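Local coordinates for protein aminotransferase, class III (Deinococcus radiodurans, PDB 3I4J) that probably transfers amino groups between substrates with the help of bound pyridoxal phosphate, at residues Ala15-Gly18 and Leu23-Asp26; Gly34-Leu39 and Met237-Ser242; His45-Val50 and Ala265-Leu270; Thr349-Gly354 and Pro405-Thr410. The protein carries 1 engineered substitution. One frame throughout, in Å; residues are numbered along the deposited sequence.

Contact 1. Residues Ala15-Gly18 and Leu23-Asp26; sequences AVRG and LYDD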
# COMPACT_ATOMS: atom_id res chain seq x y z
N ALA C 15 -10.75 -19.14 2.77
CA ALA C 15 -11.18 -19.16 1.39
C ALA C 15 -10.18 -19.94 0.54
O ALA C 15 -8.98 -19.86 0.76
CB ALA C 15 -11.31 -17.72 0.86
N VAL C 16 -10.69 -20.70 -0.42
CA VAL C 16 -9.81 -21.47 -1.29
C VAL C 16 -10.08 -21.17 -2.76
O VAL C 16 -9.22 -21.40 -3.61
CB VAL C 16 -9.98 -23.00 -1.05
CG1 VAL C 16 -9.56 -23.35 0.37
CG2 VAL C 16 -11.43 -23.40 -1.28
N ARG C 17 -11.26 -20.65 -3.05
CA ARG C 17 -11.60 -20.36 -4.44
C ARG C 17 -12.64 -19.25 -4.63
O ARG C 17 -13.51 -19.05 -3.79
CB ARG C 17 -12.11 -21.65 -5.10
CG ARG C 17 -12.65 -21.49 -6.51
CD ARG C 17 -13.15 -22.83 -7.04
NE ARG C 17 -12.08 -23.81 -7.11
CZ ARG C 17 -11.14 -23.84 -8.04
NH1 ARG C 17 -11.13 -22.93 -9.01
NH2 ARG C 17 -10.20 -24.77 -8.01
N GLY C 18 -12.52 -18.55 -5.75
CA GLY C 18 -13.45 -17.49 -6.09
C GLY C 18 -13.81 -17.65 -7.55
O GLY C 18 -12.92 -17.68 -8.40
N LEU C 23 -17.68 -17.16 -3.64
CA LEU C 23 -16.48 -17.53 -2.90
C LEU C 23 -16.72 -18.91 -2.26
O LEU C 23 -17.85 -19.24 -1.88
CB LEU C 23 -16.19 -16.51 -1.80
CG LEU C 23 -15.73 -15.12 -2.24
CD1 LEU C 23 -15.58 -14.24 -1.00
CD2 LEU C 23 -14.41 -15.20 -3.00
N TYR C 24 -15.66 -19.71 -2.15
CA TYR C 24 -15.77 -21.04 -1.56
C TYR C 24 -14.71 -21.21 -0.47
O TYR C 24 -13.57 -20.81 -0.68
CB TYR C 24 -15.54 -22.12 -2.63
CG TYR C 24 -16.46 -22.04 -3.84
CD1 TYR C 24 -17.54 -22.91 -3.97
CD2 TYR C 24 -16.24 -21.09 -4.84
CE1 TYR C 24 -18.39 -22.84 -5.08
CE2 TYR C 24 -17.09 -21.01 -5.95
CZ TYR C 24 -18.16 -21.89 -6.06
OH TYR C 24 -19.01 -21.79 -7.14
N ASP C 25 -15.08 -21.77 0.68
CA ASP C 25 -14.08 -21.96 1.73
C ASP C 25 -13.61 -23.41 1.81
O ASP C 25 -14.09 -24.27 1.05
CB ASP C 25 -14.58 -21.46 3.10
CG ASP C 25 -15.80 -22.22 3.63
OD1 ASP C 25 -16.08 -23.35 3.18
OD2 ASP C 25 -16.46 -21.67 4.54
N ASP C 26 -12.68 -23.70 2.71
CA ASP C 26 -12.14 -25.06 2.80
C ASP C 26 -13.05 -26.06 3.49
O ASP C 26 -12.59 -27.09 3.99
CB ASP C 26 -10.74 -25.06 3.44
CG ASP C 26 -10.75 -24.68 4.90
OD1 ASP C 26 -11.84 -24.41 5.45
OD2 ASP C 26 -9.66 -24.66 5.50
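Val16 and Arg17 both turn their backbone N-H groups to the carbonyl oxygen of Tyr24, the signature of a classic beta bulge in this antiparallel pair. The first bond is nearly straight and lies in the carbonyl plane, with Val16 N 2.9 Å from Tyr24 O; that from Arg17 N to Tyr24 O, at 3.3 Å, is weak. Past the bulge, Tyr24 N returns a bond of 2.8 Å to Arg17 O, which also lies at the edge of the Tyr24 ring.

Side-chain contacts flank the bulge. Val16 CG1, anti to its own carbonyl carbon (chi1 -63°), meets Asp26 CB at 3.7 Å, while Val16 CG2 sits 3.4 Å from Tyr24 O. Reducing Val16 to an alanine would probably deprive Asp26 CB of this neighbour and leave Tyr24 O, the oxygen that takes both N-H groups, without the methyl beside it. On the face shared by Arg17 and Tyr24, the aliphatic chain passes the ring, Arg17 CG 4.0 Å from Tyr24 CD2; on the opposite face Leu23 CD2 rests on Gly18 CA.

Strand 30-32 continues the sheet beyond Leu23, and its Tyr31 hydroxyl bonds to Asp25 OD2. On the outer edge, Ala15 pairs in parallel with a strand of the second subunit, carrying the sheet across the dimer interface.

Contact 2. Residues Gly34-Leu39 and Met237-Ser242; sequences GSSGAL and MGRCGS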
# COMPACT_ATOMS: atom_id res chain seq x y z
N GLY C 34 -21.91 -10.44 -1.94
CA GLY C 34 -22.81 -9.31 -2.07
C GLY C 34 -22.21 -7.92 -1.97
O GLY C 34 -22.83 -6.95 -2.39
N SER C 35 -21.00 -7.82 -1.42
CA SER C 35 -20.34 -6.53 -1.29
C SER C 35 -18.98 -6.51 -2.00
O SER C 35 -18.16 -5.62 -1.75
CB SER C 35 -20.14 -6.19 0.19
OG SER C 35 -19.35 -7.19 0.82
N SER C 36 -18.76 -7.48 -2.89
CA SER C 36 -17.51 -7.58 -3.64
C SER C 36 -16.34 -7.45 -2.66
O SER C 36 -15.37 -6.74 -2.92
CB SER C 36 -17.41 -6.46 -4.68
OG SER C 36 -18.56 -6.43 -5.51
N GLY C 37 -16.45 -8.16 -1.54
CA GLY C 37 -15.43 -8.07 -0.51
C GLY C 37 -15.76 -6.78 0.23
O GLY C 37 -16.62 -6.76 1.11
N ALA C 38 -15.07 -5.71 -0.13
CA ALA C 38 -15.30 -4.39 0.47
C ALA C 38 -15.40 -3.44 -0.72
O ALA C 38 -14.68 -2.44 -0.79
CB ALA C 38 -14.13 -4.01 1.37
N LEU C 39 -16.30 -3.77 -1.64
CA LEU C 39 -16.52 -3.02 -2.87
C LEU C 39 -15.21 -2.92 -3.64
O LEU C 39 -14.83 -1.86 -4.15
CB LEU C 39 -17.10 -1.63 -2.56
CG LEU C 39 -18.63 -1.63 -2.48
CD1 LEU C 39 -19.10 -2.48 -1.31
CD2 LEU C 39 -19.12 -0.21 -2.31
N MET C 237 -14.97 3.88 -11.30
CA MET C 237 -14.78 2.77 -12.23
C MET C 237 -16.02 1.94 -12.57
O MET C 237 -15.96 0.71 -12.63
CB MET C 237 -13.64 1.87 -11.74
CG MET C 237 -12.29 2.60 -11.57
SD MET C 237 -11.75 3.64 -12.98
CE MET C 237 -12.24 5.23 -12.41
N GLY C 238 -17.14 2.63 -12.81
CA GLY C 238 -18.37 1.95 -13.17
C GLY C 238 -19.30 1.52 -12.05
O GLY C 238 -20.47 1.22 -12.29
N ARG C 239 -18.77 1.49 -10.83
CA ARG C 239 -19.52 1.09 -9.65
C ARG C 239 -20.92 1.71 -9.58
O ARG C 239 -21.91 1.01 -9.31
CB ARG C 239 -18.72 1.49 -8.40
CG ARG C 239 -19.22 0.93 -7.09
CD ARG C 239 -18.68 -0.48 -6.86
NE ARG C 239 -19.79 -1.39 -6.65
CZ ARG C 239 -19.71 -2.70 -6.58
NH1 ARG C 239 -18.54 -3.34 -6.68
NH2 ARG C 239 -20.82 -3.39 -6.42
N CYS C 240 -21.00 3.01 -9.82
CA CYS C 240 -22.28 3.71 -9.74
C CYS C 240 -22.97 3.93 -11.08
O CYS C 240 -23.76 4.87 -11.23
CB CYS C 240 -22.08 5.05 -9.03
SG CYS C 240 -21.66 4.88 -7.27
N GLY C 241 -22.69 3.07 -12.06
CA GLY C 241 -23.31 3.19 -13.37
C GLY C 241 -22.75 4.27 -14.27
O GLY C 241 -23.40 4.69 -15.23
N SER C 242 -21.54 4.72 -13.96
CA SER C 242 -20.85 5.77 -14.72
C SER C 242 -19.35 5.57 -14.51
O SER C 242 -18.93 5.08 -13.46
CB SER C 242 -21.29 7.15 -14.20
OG SER C 242 -20.59 8.20 -14.83
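Arg239 sends its side chain across to Ser36 and Leu39, joining two segments nearly 200 residues apart in the chain. Its CB points toward segment 34-39, and the chain leaves with CG anti to the backbone N (chi1 -170°). Bends at chi2 and chi3 then turn CD and the guanidinium so that one face of the flat group lies against Leu39; Leu39 CG is 4.3 Å from Arg239 NE and displaced toward the rim of the group. At the edge, Arg239 NH1 gives a weak hydrogen bond of 3.3 Å to Ser36 OG, with an angle of 155° at the hydrogen, and a second bond to Asn42 OD1. NH2 is directed to the carbonyl oxygens of Leu351 and Pro405, the latter modelled so near that the details of that bond are doubtful. Ser36 OG in turn bonds to the carbonyl of Gly404. Apolar cover on a face and several acceptors round the rim would fix the position and rotation of the buried guanidinium. The arrangement is consistent with a fold type I aminotransferase, where a loop after a strand of the large-domain sheet, here 227-231, meets N-terminal and C-terminal parts of the chain.

Contact 3. Residues His45-Val50 and Ala265-Leu270; sequences HGRAEV and AGYAPL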
# COMPACT_ATOMS: atom_id res chain seq x y z
N HIS C 45 -14.65 -12.75 -9.46
CA HIS C 45 -13.47 -13.53 -9.10
C HIS C 45 -13.06 -14.58 -10.12
O HIS C 45 -13.88 -15.06 -10.91
CB HIS C 45 -13.70 -14.21 -7.75
CG HIS C 45 -14.05 -13.27 -6.65
ND1 HIS C 45 -15.35 -13.08 -6.21
CD2 HIS C 45 -13.28 -12.45 -5.90
CE1 HIS C 45 -15.35 -12.19 -5.24
NE2 HIS C 45 -14.11 -11.79 -5.03
N GLY C 46 -11.78 -14.92 -10.10
CA GLY C 46 -11.24 -15.94 -10.99
C GLY C 46 -11.00 -15.61 -12.45
O GLY C 46 -11.00 -16.51 -13.28
N ARG C 47 -10.77 -14.33 -12.76
CA ARG C 47 -10.53 -13.94 -14.15
C ARG C 47 -9.15 -14.39 -14.62
O ARG C 47 -8.14 -13.77 -14.27
CB ARG C 47 -10.64 -12.42 -14.33
CG ARG C 47 -11.88 -11.76 -13.71
CD ARG C 47 -13.20 -12.12 -14.38
NE ARG C 47 -13.29 -11.70 -15.78
CZ ARG C 47 -14.36 -11.12 -16.32
NH1 ARG C 47 -15.43 -10.86 -15.59
NH2 ARG C 47 -14.37 -10.83 -17.61
N ALA C 48 -9.11 -15.47 -15.39
CA ALA C 48 -7.84 -15.98 -15.90
C ALA C 48 -7.21 -14.97 -16.85
O ALA C 48 -5.98 -14.91 -16.97
CB ALA C 48 -8.06 -17.30 -16.63
N GLU C 49 -8.04 -14.17 -17.51
CA GLU C 49 -7.56 -13.16 -18.44
C GLU C 49 -6.62 -12.18 -17.74
O GLU C 49 -5.57 -11.82 -18.27
CB GLU C 49 -8.73 -12.38 -19.05
CG GLU C 49 -8.31 -11.37 -20.10
CD GLU C 49 -9.49 -10.59 -20.66
OE1 GLU C 49 -10.64 -11.05 -20.50
OE2 GLU C 49 -9.27 -9.53 -21.28
N VAL C 50 -7.02 -11.73 -16.56
CA VAL C 50 -6.21 -10.80 -15.80
C VAL C 50 -4.94 -11.50 -15.33
O VAL C 50 -3.84 -10.94 -15.42
CB VAL C 50 -6.97 -10.26 -14.57
CG1 VAL C 50 -6.09 -9.27 -13.80
CG2 VAL C 50 -8.26 -9.59 -15.02
N ALA C 265 -9.62 -4.04 -9.36
CA ALA C 265 -10.67 -4.95 -8.92
C ALA C 265 -10.27 -6.20 -8.13
O ALA C 265 -10.79 -7.29 -8.37
CB ALA C 265 -11.51 -5.37 -10.14
N GLY C 266 -9.34 -6.04 -7.19
CA GLY C 266 -8.92 -7.16 -6.37
C GLY C 266 -7.79 -8.01 -6.92
O GLY C 266 -7.33 -8.93 -6.24
N TYR C 267 -7.34 -7.72 -8.13
CA TYR C 267 -6.26 -8.50 -8.75
C TYR C 267 -4.87 -8.02 -8.38
O TYR C 267 -3.90 -8.77 -8.48
CB TYR C 267 -6.46 -8.52 -10.28
CG TYR C 267 -7.63 -9.41 -10.64
CD1 TYR C 267 -7.45 -10.79 -10.76
CD2 TYR C 267 -8.93 -8.90 -10.69
CE1 TYR C 267 -8.53 -11.64 -10.91
CE2 TYR C 267 -10.03 -9.76 -10.85
CZ TYR C 267 -9.82 -11.13 -10.95
OH TYR C 267 -10.88 -12.00 -11.04
N ALA C 268 -4.77 -6.77 -7.93
CA ALA C 268 -3.49 -6.21 -7.53
C ALA C 268 -3.72 -4.96 -6.69
O ALA C 268 -4.75 -4.30 -6.84
CB ALA C 268 -2.64 -5.88 -8.77
N PRO C 269 -2.78 -4.64 -5.79
CA PRO C 269 -2.94 -3.44 -4.97
C PRO C 269 -2.61 -2.23 -5.83
O PRO C 269 -1.43 -1.89 -6.03
CB PRO C 269 -1.91 -3.64 -3.85
CG PRO C 269 -1.67 -5.14 -3.85
CD PRO C 269 -1.66 -5.46 -5.31
N LEU C 270 -3.64 -1.59 -6.36
CA LEU C 270 -3.49 -0.43 -7.23
C LEU C 270 -4.52 0.64 -6.89
O LEU C 270 -5.69 0.34 -6.63
CB LEU C 270 -3.65 -0.87 -8.69
CG LEU C 270 -3.47 0.21 -9.76
CD1 LEU C 270 -2.02 0.62 -9.83
CD2 LEU C 270 -3.92 -0.34 -11.11
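Tyr267 and Val50 are brought together by their first torsions: the ring carbon CG of Tyr267 stands anti to its own carbonyl carbon (chi1 -73°), and Val50 CG1 stands anti to its backbone N (chi1 -179°), which carries this methyl to the CB-CG end of the tyrosine. The place of meeting is the N-terminus of helix 48-60, where Arg47 occupies the N-cap position and Val50 lies in the first turn. The Tyr267 hydroxyl accepts a hydrogen bond from Arg47 N, 2.9 Å from Tyr267 OH, and donates one to the carbonyl of Gly44, bridging the backbone that leads into the helix. The hydroxyl is modelled too near Arg47 CG, and its exact position is therefore less certain. Arg47 carries its guanidinium away from the ring to a salt bridge with Glu316 and a bond to the carbonyl of Ile43; the guanidinium plane stands 84° from the Tyr267 ring. The loop bearing the tyrosine also faces the second subunit, whose Tyr296 hydroxyl bonds to Gly266 N and whose Pro62 packs on Tyr267. Over one ring face, Val50 makes a CH-pi contact, Val50 CB lying 4.2 Å from the centroid of the Tyr267 ring and offset toward its rim. Val50 CG1 comes down on the stem of the same ring, 3.5 Å from Tyr267 CG and 3.6 Å from Tyr267 CB.

Contact 4. Residues Thr349-Gly354 and Pro405-Thr410; sequences TGLLLG and PPLSIT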
# COMPACT_ATOMS: atom_id res chain seq x y z
N THR C 349 -27.25 3.92 -6.15
CA THR C 349 -26.80 4.63 -7.34
C THR C 349 -25.94 3.57 -8.03
O THR C 349 -24.85 3.25 -7.56
CB THR C 349 -25.92 5.87 -7.00
OG1 THR C 349 -26.67 6.79 -6.19
CG2 THR C 349 -25.51 6.58 -8.27
N GLY C 350 -26.43 3.03 -9.14
CA GLY C 350 -25.69 1.97 -9.81
C GLY C 350 -25.64 0.79 -8.85
O GLY C 350 -26.65 0.46 -8.23
N LEU C 351 -24.49 0.15 -8.71
CA LEU C 351 -24.38 -0.99 -7.81
C LEU C 351 -23.74 -0.66 -6.46
O LEU C 351 -23.00 -1.47 -5.89
CB LEU C 351 -23.65 -2.16 -8.49
CG LEU C 351 -24.56 -3.05 -9.35
CD1 LEU C 351 -23.74 -4.06 -10.13
CD2 LEU C 351 -25.58 -3.75 -8.45
N LEU C 352 -24.02 0.54 -5.97
CA LEU C 352 -23.57 0.97 -4.65
C LEU C 352 -24.90 1.26 -3.97
O LEU C 352 -25.57 2.25 -4.29
CB LEU C 352 -22.71 2.23 -4.74
CG LEU C 352 -22.30 2.84 -3.39
CD1 LEU C 352 -21.75 1.75 -2.49
CD2 LEU C 352 -21.26 3.93 -3.59
N LEU C 353 -25.31 0.40 -3.05
CA LEU C 353 -26.60 0.57 -2.39
C LEU C 353 -26.48 0.55 -0.87
O LEU C 353 -25.49 0.06 -0.33
CB LEU C 353 -27.57 -0.53 -2.84
CG LEU C 353 -27.78 -0.69 -4.35
CD1 LEU C 353 -26.82 -1.74 -4.90
CD2 LEU C 353 -29.22 -1.09 -4.62
N GLY C 354 -27.50 1.07 -0.20
CA GLY C 354 -27.48 1.10 1.24
C GLY C 354 -28.85 0.87 1.85
O GLY C 354 -29.87 1.22 1.25
N PRO C 405 -22.48 -5.87 -5.13
CA PRO C 405 -21.89 -7.06 -5.73
C PRO C 405 -21.09 -6.69 -6.98
O PRO C 405 -21.10 -5.54 -7.42
CB PRO C 405 -23.11 -7.92 -6.06
CG PRO C 405 -24.13 -6.87 -6.44
CD PRO C 405 -23.94 -5.82 -5.37
N PRO C 406 -20.36 -7.66 -7.56
CA PRO C 406 -19.56 -7.39 -8.76
C PRO C 406 -20.42 -6.85 -9.89
O PRO C 406 -21.57 -7.28 -10.07
CB PRO C 406 -18.97 -8.76 -9.08
CG PRO C 406 -18.80 -9.37 -7.72
CD PRO C 406 -20.10 -9.01 -7.04
N LEU C 407 -19.87 -5.92 -10.66
CA LEU C 407 -20.58 -5.31 -11.78
C LEU C 407 -20.97 -6.33 -12.84
O LEU C 407 -21.82 -6.06 -13.69
CB LEU C 407 -19.70 -4.22 -12.40
CG LEU C 407 -19.71 -2.84 -11.73
CD1 LEU C 407 -19.72 -2.99 -10.22
CD2 LEU C 407 -18.52 -2.02 -12.20
N SER C 408 -20.35 -7.50 -12.77
CA SER C 408 -20.61 -8.60 -13.70
C SER C 408 -21.71 -9.55 -13.22
O SER C 408 -21.99 -10.56 -13.87
CB SER C 408 -19.31 -9.38 -13.91
OG SER C 408 -18.69 -9.63 -12.66
N ILE C 409 -22.33 -9.24 -12.09
CA ILE C 409 -23.39 -10.10 -11.54
C ILE C 409 -24.54 -10.22 -12.54
O ILE C 409 -24.86 -9.25 -13.24
CB ILE C 409 -23.91 -9.54 -10.20
CG1 ILE C 409 -24.88 -10.53 -9.56
CG2 ILE C 409 -24.57 -8.18 -10.42
CD1 ILE C 409 -25.23 -10.18 -8.13
N THR C 410 -25.15 -11.40 -12.62
CA THR C 410 -26.27 -11.61 -13.55
C THR C 410 -27.60 -11.27 -12.90
O THR C 410 -27.69 -11.13 -11.68
CB THR C 410 -26.33 -13.08 -14.04
OG1 THR C 410 -26.66 -13.93 -12.93
CG2 THR C 410 -25.00 -13.51 -14.62
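Leu351 carries this contact, spreading its two methyls over different parts of segment 405-410. The closer packing is at CD1, which is anti to CA (chi2 172°), an extended setting that carries it to the 405-410 loop. Leu351 CD1 comes to 3.8 Å from Leu407 CA and 3.9 Å from Pro406 O, lying against the type I turn from Pro406 to Ile409. That turn is closed by a bond from Ile409 N to Pro406 O, and Thr410, just beyond it, caps helix 411-428. Leu351 CD2 rests on the Pro405 ring, 4.0 Å from Pro405 CG, the two side chains crossing at about a right angle. Leu351 itself belongs to a beta hairpin with a two-residue loop, Gly350 and Leu351, whose type II' turn has Gly350 with positive phi at its first corner. Replacing Leu351 by an alanine would probably open a gap between Pro405 and Leu407 and take from the hairpin turn its apolar hold on the loop. Packing is looser toward Ile409 and the end of Leu407, where Leu351 CD1 is 4.2 Å from both Ile409 CG2 and Leu407 CD1. The touching residues are buried; Thr410 is the exposed end, with Ser408 and the Thr349-Gly350 corner partly exposed.

Along the chain, contact 1 closes first; contacts 2 and 3 then interlock, their segments alternating, and contact 4 comes last. Contacts 2 and 4 are nearest, with centres 5 Å apart, and Arg239 touches both segments of contact 4, so that the N-terminal segment, the loop after strand 227-231, the hairpin 343-357 and the loop before helix 411-428 converge deep in the fold. Contact 3 lies about 14 Å from contact 2 and 15 Å from contact 1 between centres, and His45 packs on Gly18 and Leu23 of the N-terminal hairpin. Contacts 1, 2 and 3 combine packing within the chain with contacts to the second subunit, whereas contact 4 touches no other chain of the assembly.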